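Local structure of rhodanese-like domain-containing protein (Rhodopseudomonas palustris, 2HHG) at residues K88-S99 with L111-G122; V40-P48 with K56-R65. The protein is of unknown function but has a rhodanese-like domain and may act as a thiosulfate-cyanide sulfurtransferase. All coordinates share one frame; numbering follows the deposited sequence.

Contact 1. Residues K88-S99 with L111-G122. With PO4 (phosphate ion), chain B.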
# COMPACT_ATOMS: atom_id res chain seq x y z
N LYS A 88 -9.93 0.75 -7.94
CA LYS A 88 -9.56 0.86 -6.54
C LYS A 88 -8.11 0.42 -6.36
O LYS A 88 -7.72 -0.65 -6.84
CB LYS A 88 -10.50 0.04 -5.65
CG LYS A 88 -10.13 0.10 -4.16
CD LYS A 88 -11.16 -0.55 -3.23
CE LYS A 88 -12.29 0.41 -2.90
NZ LYS A 88 -13.15 -0.08 -1.79
N PHE A 89 -7.33 1.23 -5.65
CA PHE A 89 -5.92 0.95 -5.39
C PHE A 89 -5.74 0.47 -3.97
O PHE A 89 -6.04 1.19 -3.02
CB PHE A 89 -5.06 2.17 -5.69
CG PHE A 89 -5.01 2.51 -7.14
CD1 PHE A 89 -3.99 2.04 -7.95
CD2 PHE A 89 -6.04 3.24 -7.73
CE1 PHE A 89 -3.97 2.31 -9.31
CE2 PHE A 89 -6.02 3.53 -9.09
CZ PHE A 89 -4.98 3.06 -9.88
N VAL A 90 -5.29 -0.78 -3.84
CA VAL A 90 -5.10 -1.42 -2.56
C VAL A 90 -3.60 -1.55 -2.32
O VAL A 90 -2.92 -2.33 -3.00
CB VAL A 90 -5.78 -2.81 -2.54
CG1 VAL A 90 -5.51 -3.53 -1.22
CG2 VAL A 90 -7.26 -2.68 -2.81
N PHE A 91 -3.08 -0.81 -1.35
CA PHE A 91 -1.64 -0.78 -1.07
C PHE A 91 -1.30 -1.79 0.00
O PHE A 91 -2.08 -2.00 0.93
CB PHE A 91 -1.22 0.62 -0.61
CG PHE A 91 -1.43 1.68 -1.66
CD1 PHE A 91 -0.43 1.96 -2.58
CD2 PHE A 91 -2.63 2.38 -1.74
CE1 PHE A 91 -0.62 2.92 -3.56
CE2 PHE A 91 -2.83 3.34 -2.72
CZ PHE A 91 -1.82 3.61 -3.63
N TYR A 92 -0.14 -2.42 -0.12
CA TYR A 92 0.32 -3.29 0.96
C TYR A 92 1.82 -3.22 1.18
O TYR A 92 2.59 -2.96 0.26
CB TYR A 92 -0.15 -4.75 0.79
CG TYR A 92 0.63 -5.57 -0.21
CD1 TYR A 92 1.63 -6.44 0.20
CD2 TYR A 92 0.32 -5.52 -1.57
CE1 TYR A 92 2.34 -7.21 -0.72
CE2 TYR A 92 1.02 -6.30 -2.49
CZ TYR A 92 2.01 -7.14 -2.05
OH TYR A 92 2.70 -7.93 -2.96
N CYS A 93 2.21 -3.46 2.42
CA CYS A 93 3.61 -3.50 2.81
C CYS A 93 3.81 -4.77 3.64
O CYS A 93 3.01 -5.70 3.53
CB CYS A 93 3.99 -2.23 3.58
SG CYS A 93 3.03 -1.94 5.10
N ALA A 94 4.86 -4.83 4.45
CA ALA A 94 5.11 -6.03 5.25
C ALA A 94 4.17 -6.22 6.44
O ALA A 94 3.77 -7.35 6.74
CB ALA A 94 6.57 -6.08 5.71
N GLY A 95 3.81 -5.13 7.11
CA GLY A 95 3.04 -5.22 8.35
C GLY A 95 1.84 -4.31 8.46
O GLY A 95 1.15 -4.31 9.48
N GLY A 96 1.57 -3.53 7.42
CA GLY A 96 0.38 -2.67 7.38
C GLY A 96 0.61 -1.20 7.68
O GLY A 96 -0.28 -0.38 7.45
N LEU A 97 1.79 -0.84 8.16
CA LEU A 97 2.03 0.53 8.62
C LEU A 97 2.40 1.48 7.49
O LEU A 97 1.71 2.48 7.28
CB LEU A 97 3.04 0.58 9.77
CG LEU A 97 2.72 -0.32 10.98
CD1 LEU A 97 3.70 -0.06 12.12
CD2 LEU A 97 1.28 -0.15 11.48
N ARG A 98 3.48 1.18 6.76
CA ARG A 98 3.86 1.99 5.60
C ARG A 98 2.70 2.13 4.63
O ARG A 98 2.50 3.19 4.04
CB ARG A 98 5.05 1.37 4.85
CG ARG A 98 6.41 1.67 5.44
CD ARG A 98 7.48 0.82 4.76
NE ARG A 98 7.34 -0.58 5.12
CZ ARG A 98 7.93 -1.61 4.51
NH1 ARG A 98 8.69 -1.43 3.44
NH2 ARG A 98 7.73 -2.84 4.97
N SER A 99 1.94 1.06 4.46
CA SER A 99 0.84 1.08 3.50
C SER A 99 -0.32 1.97 3.93
O SER A 99 -1.02 2.52 3.07
CB SER A 99 0.36 -0.32 3.15
OG SER A 99 -0.02 -1.03 4.30
N LEU A 111 -6.05 10.43 -5.61
CA LEU A 111 -6.31 9.06 -6.03
C LEU A 111 -7.50 8.51 -5.25
O LEU A 111 -7.56 8.68 -4.03
CB LEU A 111 -5.08 8.17 -5.82
CG LEU A 111 -5.00 6.90 -6.68
CD1 LEU A 111 -4.70 7.24 -8.12
CD2 LEU A 111 -3.94 5.93 -6.15
N LYS A 112 -8.44 7.87 -5.94
CA LYS A 112 -9.70 7.43 -5.32
C LYS A 112 -10.29 6.28 -6.12
O LYS A 112 -10.29 6.33 -7.34
CB LYS A 112 -10.75 8.55 -5.34
CG LYS A 112 -10.55 9.73 -4.44
CD LYS A 112 -11.70 10.71 -4.63
CE LYS A 112 -11.42 12.07 -4.02
NZ LYS A 112 -10.26 12.75 -4.66
N PRO A 113 -10.84 5.25 -5.44
CA PRO A 113 -10.76 4.97 -4.01
C PRO A 113 -9.49 4.21 -3.67
O PRO A 113 -8.95 3.50 -4.53
CB PRO A 113 -11.99 4.09 -3.78
CG PRO A 113 -12.19 3.37 -5.07
CD PRO A 113 -11.66 4.26 -6.16
N VAL A 114 -9.01 4.35 -2.44
CA VAL A 114 -7.81 3.64 -2.01
C VAL A 114 -8.08 2.86 -0.74
O VAL A 114 -9.03 3.15 0.01
CB VAL A 114 -6.59 4.58 -1.79
CG1 VAL A 114 -6.30 5.42 -3.02
CG2 VAL A 114 -6.78 5.47 -0.58
N ALA A 115 -7.23 1.87 -0.49
CA ALA A 115 -7.30 1.08 0.72
C ALA A 115 -5.93 0.51 1.01
O ALA A 115 -5.03 0.59 0.17
CB ALA A 115 -8.32 -0.04 0.57
N HIS A 116 -5.77 -0.07 2.18
CA HIS A 116 -4.58 -0.87 2.45
C HIS A 116 -4.98 -2.16 3.16
O HIS A 116 -6.11 -2.27 3.65
CB HIS A 116 -3.51 -0.06 3.20
CG HIS A 116 -3.66 -0.06 4.68
ND1 HIS A 116 -4.79 0.36 5.34
CD2 HIS A 116 -2.78 -0.42 5.65
CE1 HIS A 116 -4.61 0.24 6.64
NE2 HIS A 116 -3.40 -0.23 6.85
N ILE A 117 -4.08 -3.13 3.16
CA ILE A 117 -4.37 -4.45 3.72
C ILE A 117 -3.94 -4.52 5.18
O ILE A 117 -2.76 -4.39 5.51
CB ILE A 117 -3.68 -5.57 2.90
CG1 ILE A 117 -4.10 -5.50 1.43
CG2 ILE A 117 -4.01 -6.95 3.50
CD1 ILE A 117 -3.50 -6.59 0.53
N GLU A 118 -4.91 -4.76 6.06
CA GLU A 118 -4.64 -4.92 7.48
C GLU A 118 -3.57 -5.98 7.72
O GLU A 118 -3.66 -7.10 7.21
CB GLU A 118 -5.92 -5.28 8.24
CG GLU A 118 -5.79 -5.16 9.76
CD GLU A 118 -7.14 -5.21 10.47
OE1 GLU A 118 -8.11 -5.73 9.89
OE2 GLU A 118 -7.22 -4.72 11.62
N GLY A 119 -2.54 -5.61 8.48
CA GLY A 119 -1.47 -6.52 8.85
C GLY A 119 -0.47 -6.83 7.75
O GLY A 119 0.47 -7.59 7.97
N GLY A 120 -0.66 -6.26 6.56
CA GLY A 120 0.30 -6.40 5.48
C GLY A 120 0.50 -7.81 4.96
O GLY A 120 -0.34 -8.70 5.17
N PHE A 121 1.61 -8.00 4.27
CA PHE A 121 1.95 -9.29 3.70
C PHE A 121 2.19 -10.35 4.77
O PHE A 121 1.94 -11.53 4.54
CB PHE A 121 3.16 -9.17 2.78
CG PHE A 121 3.38 -10.37 1.91
CD1 PHE A 121 2.45 -10.70 0.93
CD2 PHE A 121 4.49 -11.17 2.08
CE1 PHE A 121 2.65 -11.83 0.12
CE2 PHE A 121 4.69 -12.29 1.27
CZ PHE A 121 3.77 -12.61 0.29
N GLY A 122 2.66 -9.93 5.95
CA GLY A 122 2.84 -10.84 7.07
C GLY A 122 1.54 -11.54 7.45
O GLY A 122 1.49 -12.77 7.59
P PO4 B . 5.53 -2.02 8.13
O1 PO4 B . 4.18 -2.30 8.71
O2 PO4 B . 5.53 -0.73 7.39
O3 PO4 B . 6.50 -1.94 9.29
O4 PO4 B . 5.95 -3.14 7.22
O HOH W 1 -0.67 -3.68 3.98

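Contact 2. Residues V40-P48 with K56-R65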
# COMPACT_ATOMS: atom_id res chain seq x y z
N VAL A 40 -9.48 -3.48 -9.63
CA VAL A 40 -8.60 -3.28 -8.49
C VAL A 40 -7.16 -3.40 -8.97
O VAL A 40 -6.85 -4.23 -9.82
CB VAL A 40 -8.88 -4.32 -7.35
CG1 VAL A 40 -7.82 -4.25 -6.25
CG2 VAL A 40 -10.27 -4.11 -6.75
N VAL A 41 -6.30 -2.53 -8.44
CA VAL A 41 -4.86 -2.65 -8.61
C VAL A 41 -4.27 -2.82 -7.22
O VAL A 41 -4.46 -1.95 -6.35
CB VAL A 41 -4.24 -1.41 -9.30
CG1 VAL A 41 -2.72 -1.55 -9.40
CG2 VAL A 41 -4.85 -1.20 -10.68
N ILE A 42 -3.58 -3.93 -7.00
CA ILE A 42 -2.91 -4.19 -5.73
C ILE A 42 -1.47 -3.73 -5.88
O ILE A 42 -0.75 -4.21 -6.75
CB ILE A 42 -3.02 -5.67 -5.31
CG1 ILE A 42 -4.50 -6.08 -5.18
CG2 ILE A 42 -2.28 -5.91 -4.01
CD1 ILE A 42 -4.74 -7.56 -4.90
N VAL A 43 -1.07 -2.79 -5.03
CA VAL A 43 0.22 -2.12 -5.13
C VAL A 43 1.12 -2.52 -3.96
O VAL A 43 0.80 -2.25 -2.81
CB VAL A 43 0.07 -0.58 -5.16
CG1 VAL A 43 1.43 0.09 -5.28
CG2 VAL A 43 -0.86 -0.15 -6.30
N ASP A 44 2.22 -3.19 -4.28
CA ASP A 44 3.22 -3.60 -3.30
C ASP A 44 4.23 -2.48 -3.14
O ASP A 44 4.94 -2.15 -4.09
CB ASP A 44 3.92 -4.85 -3.85
CG ASP A 44 4.84 -5.54 -2.86
OD1 ASP A 44 5.29 -4.92 -1.87
OD2 ASP A 44 5.12 -6.73 -3.10
N ILE A 45 4.31 -1.90 -1.95
CA ILE A 45 5.18 -0.75 -1.73
C ILE A 45 6.49 -1.10 -1.01
O ILE A 45 7.26 -0.20 -0.64
CB ILE A 45 4.45 0.40 -1.01
CG1 ILE A 45 4.14 0.01 0.45
CG2 ILE A 45 3.21 0.81 -1.80
CD1 ILE A 45 3.50 1.11 1.26
N ARG A 46 6.75 -2.40 -0.84
CA ARG A 46 7.94 -2.86 -0.13
C ARG A 46 9.23 -2.63 -0.91
O ARG A 46 9.24 -2.47 -2.12
CB ARG A 46 7.82 -4.34 0.20
CG ARG A 46 6.73 -4.64 1.23
CD ARG A 46 6.58 -6.13 1.45
NE ARG A 46 6.15 -6.77 0.22
CZ ARG A 46 6.26 -8.07 -0.04
NH1 ARG A 46 6.79 -8.89 0.87
NH2 ARG A 46 5.84 -8.55 -1.20
N ASP A 47 10.33 -2.60 -0.16
CA ASP A 47 11.66 -2.61 -0.75
C ASP A 47 11.82 -3.94 -1.51
O ASP A 47 11.33 -4.99 -1.06
CB ASP A 47 12.68 -2.48 0.38
CG ASP A 47 14.11 -2.43 -0.12
OD1 ASP A 47 14.66 -3.49 -0.49
OD2 ASP A 47 14.71 -1.34 -0.12
N PRO A 48 12.50 -3.92 -2.67
CA PRO A 48 12.66 -5.15 -3.46
C PRO A 48 13.34 -6.29 -2.71
O PRO A 48 13.12 -7.46 -3.03
CB PRO A 48 13.54 -4.69 -4.64
CG PRO A 48 14.21 -3.45 -4.16
CD PRO A 48 13.18 -2.78 -3.32
N LYS A 56 5.47 -12.30 -2.90
CA LYS A 56 4.53 -11.21 -3.14
C LYS A 56 3.13 -11.72 -3.46
O LYS A 56 2.91 -12.92 -3.72
CB LYS A 56 5.03 -10.33 -4.29
CG LYS A 56 5.09 -11.03 -5.64
CD LYS A 56 5.66 -10.11 -6.69
CE LYS A 56 5.97 -10.87 -7.97
NZ LYS A 56 6.50 -9.97 -9.02
N ILE A 57 2.17 -10.81 -3.46
CA ILE A 57 0.82 -11.12 -3.89
C ILE A 57 0.82 -11.23 -5.41
O ILE A 57 1.28 -10.32 -6.10
CB ILE A 57 -0.17 -10.04 -3.39
CG1 ILE A 57 -0.23 -10.07 -1.86
CG2 ILE A 57 -1.54 -10.26 -3.99
CD1 ILE A 57 -1.09 -8.99 -1.23
N PRO A 58 0.35 -12.37 -5.96
CA PRO A 58 0.37 -12.55 -7.41
C PRO A 58 -0.35 -11.43 -8.15
O PRO A 58 -1.43 -11.01 -7.76
CB PRO A 58 -0.33 -13.89 -7.61
CG PRO A 58 -0.11 -14.63 -6.34
CD PRO A 58 -0.19 -13.57 -5.28
N GLY A 59 0.29 -10.94 -9.20
CA GLY A 59 -0.32 -9.92 -10.03
C GLY A 59 -0.21 -8.51 -9.47
O GLY A 59 -0.71 -7.57 -10.07
N SER A 60 0.44 -8.35 -8.31
CA SER A 60 0.61 -7.02 -7.72
C SER A 60 1.58 -6.17 -8.54
O SER A 60 2.45 -6.70 -9.23
CB SER A 60 1.06 -7.12 -6.27
OG SER A 60 2.31 -7.76 -6.17
N PHE A 61 1.41 -4.86 -8.43
CA PHE A 61 2.26 -3.90 -9.10
C PHE A 61 3.23 -3.31 -8.07
O PHE A 61 2.81 -2.82 -7.02
CB PHE A 61 1.40 -2.80 -9.72
CG PHE A 61 2.19 -1.74 -10.44
CD1 PHE A 61 2.73 -2.00 -11.70
CD2 PHE A 61 2.41 -0.49 -9.86
CE1 PHE A 61 3.48 -1.03 -12.37
CE2 PHE A 61 3.16 0.49 -10.53
CZ PHE A 61 3.69 0.21 -11.78
N SER A 62 4.53 -3.38 -8.37
CA SER A 62 5.55 -2.89 -7.44
C SER A 62 5.83 -1.41 -7.65
O SER A 62 6.27 -1.01 -8.73
CB SER A 62 6.85 -3.69 -7.57
OG SER A 62 7.93 -3.06 -6.89
N CYS A 63 5.59 -0.63 -6.62
CA CYS A 63 6.02 0.76 -6.59
C CYS A 63 6.46 1.04 -5.17
O CYS A 63 5.64 1.07 -4.25
CB CYS A 63 4.90 1.73 -6.98
SG CYS A 63 5.42 3.47 -6.90
N THR A 64 7.76 1.22 -4.97
CA THR A 64 8.25 1.46 -3.61
C THR A 64 7.61 2.73 -3.04
O THR A 64 7.30 3.67 -3.77
CB THR A 64 9.78 1.53 -3.53
OG1 THR A 64 10.25 2.66 -4.28
CG2 THR A 64 10.43 0.26 -4.06
N ARG A 65 7.39 2.73 -1.73
CA ARG A 65 6.68 3.84 -1.12
C ARG A 65 7.35 5.18 -1.43
O ARG A 65 6.67 6.17 -1.69
CB ARG A 65 6.53 3.64 0.39
CG ARG A 65 5.88 4.83 1.07
CD ARG A 65 5.49 4.59 2.53
NE ARG A 65 5.08 5.88 3.09
CZ ARG A 65 5.77 6.61 3.96
NH1 ARG A 65 6.88 6.14 4.52
NH2 ARG A 65 5.32 7.81 4.31
O HOH W 2 -3.21 -6.06 -8.93
O HOH W 3 7.71 -2.26 -4.38
O HOH W 4 5.31 -6.90 -5.96

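Contact 1. Residues K88-S99 with L111-G122
Phe89 and Leu111 are brought together by their first torsions. In Phe89, CG stands opposite the carbonyl carbon (chi1 -68°). In Leu111 it swings away from the backbone N (chi1 -157°). Leu111 CD2 then lies over one face of the Phe89 ring, 3.7 Å from Phe89 CG, a CH-pi contact. The same methyl meets the Phe91 ring at its edge, near CZ. Val90 CG1 packs crosswise on Ile117 CG1 at 3.6 Å, and Ile117 CD1 rests against Tyr92 CB. Four backbone hydrogen bonds, the first to Pro113 O, join strand 88-92 to residues 113-117, which run parallel to it. With helix 97-109 between them they form a beta-alpha-beta unit of the rhodanese fold. The loop after strand 88-92 starts with Cys93, which probably corresponds to the sulfur-carrying cysteine of the family. A phosphate ion, probably from the crystallisation liquor, sits in the cradle of this loop and the first turn of helix 97-109. Leu97 N and Arg98 N donate to it. The Arg98 guanidinium meets it edge-on: NE is 2.9 Å from phosphate O2, and NH2 is 2.9 Å from O4 in an almost straight bond (176°). With a methionine in its place, O2 and O4 would probably lose the guanidinium bonds, and Glu50 a salt-bridge mate. Phe121 N donates to Cys93 O at 2.8 Å, and Gly122 N to Ala94 O at 2.9 Å.

Contact 2. Residues V40-P48 with K56-R65
Lys56 meets Arg46 as the chain returns from helix 48-54 in a beta-alpha-beta crossover to strand 61-62, an edge strand of the parallel sheet. Lys56 CA lies at the edge of the Arg46 guanidinium, 3.5 Å from NH2. That group is held by Asp44, whose two oxygens take NE and NH2 side-on in a salt bridge; the NH2 to OD2 bond is 2.7 Å. The Arg46 chain bends at chi3 (-63°), which turns NE and NH2 back onto the carboxylate. Asp44 OD1 also accepts from Arg46 N, forming an Asx turn. Next, Ile57 CG2 packs on Ile42 CD1. A type II turn runs from Ile57 to Ser60, and Ile57 O accepts from both Ser60 N and Ser60 OG. Phe61 N donates to Ile42 O at 2.8 Å in a nearly straight bond (170°), and Phe61 O accepts from Asp44 N. Ser62 OG donates to a water that in turn donates to Asp44 O and Arg46 O. Cys63 N bonds to Asp44 O at 3.0 Å, while its CB faces Val43 CG1. Arg65 N donates to Ile45 O at 3.1 Å. The Arg65 and Ile45 side chains run side by side, with Arg65 CB 4.0 Å from Ile45 CD1.

Contacts 1 and 2 share one parallel sheet, and their centres are about 9 Å apart. Strands 40-44 and 88-92 are neighbours in it, and Val43 N lies 2.8 Å from Val90 O, a probable hydrogen bond. Tyr92 OH comes within 2.7 Å of Asp44 OD2 and hydrogen-bonds to Ile57 N and Ser60 OG of contact 2. Phe121 makes a cation-pi contact with Arg46, its CD2 3.5 Å from NH1. Contact 1 supplies Cys93, the probable active-site cysteine, and the phosphate-holding loop. Contact 2 backs it through Ile45, whose side chain touches Cys93 and Arg98 and whose CD1 packs on Ser99 CA at 3.5 Å. The sodium ion, held by Asn18 and Ile21, is about 6 Å from the His116 side chain.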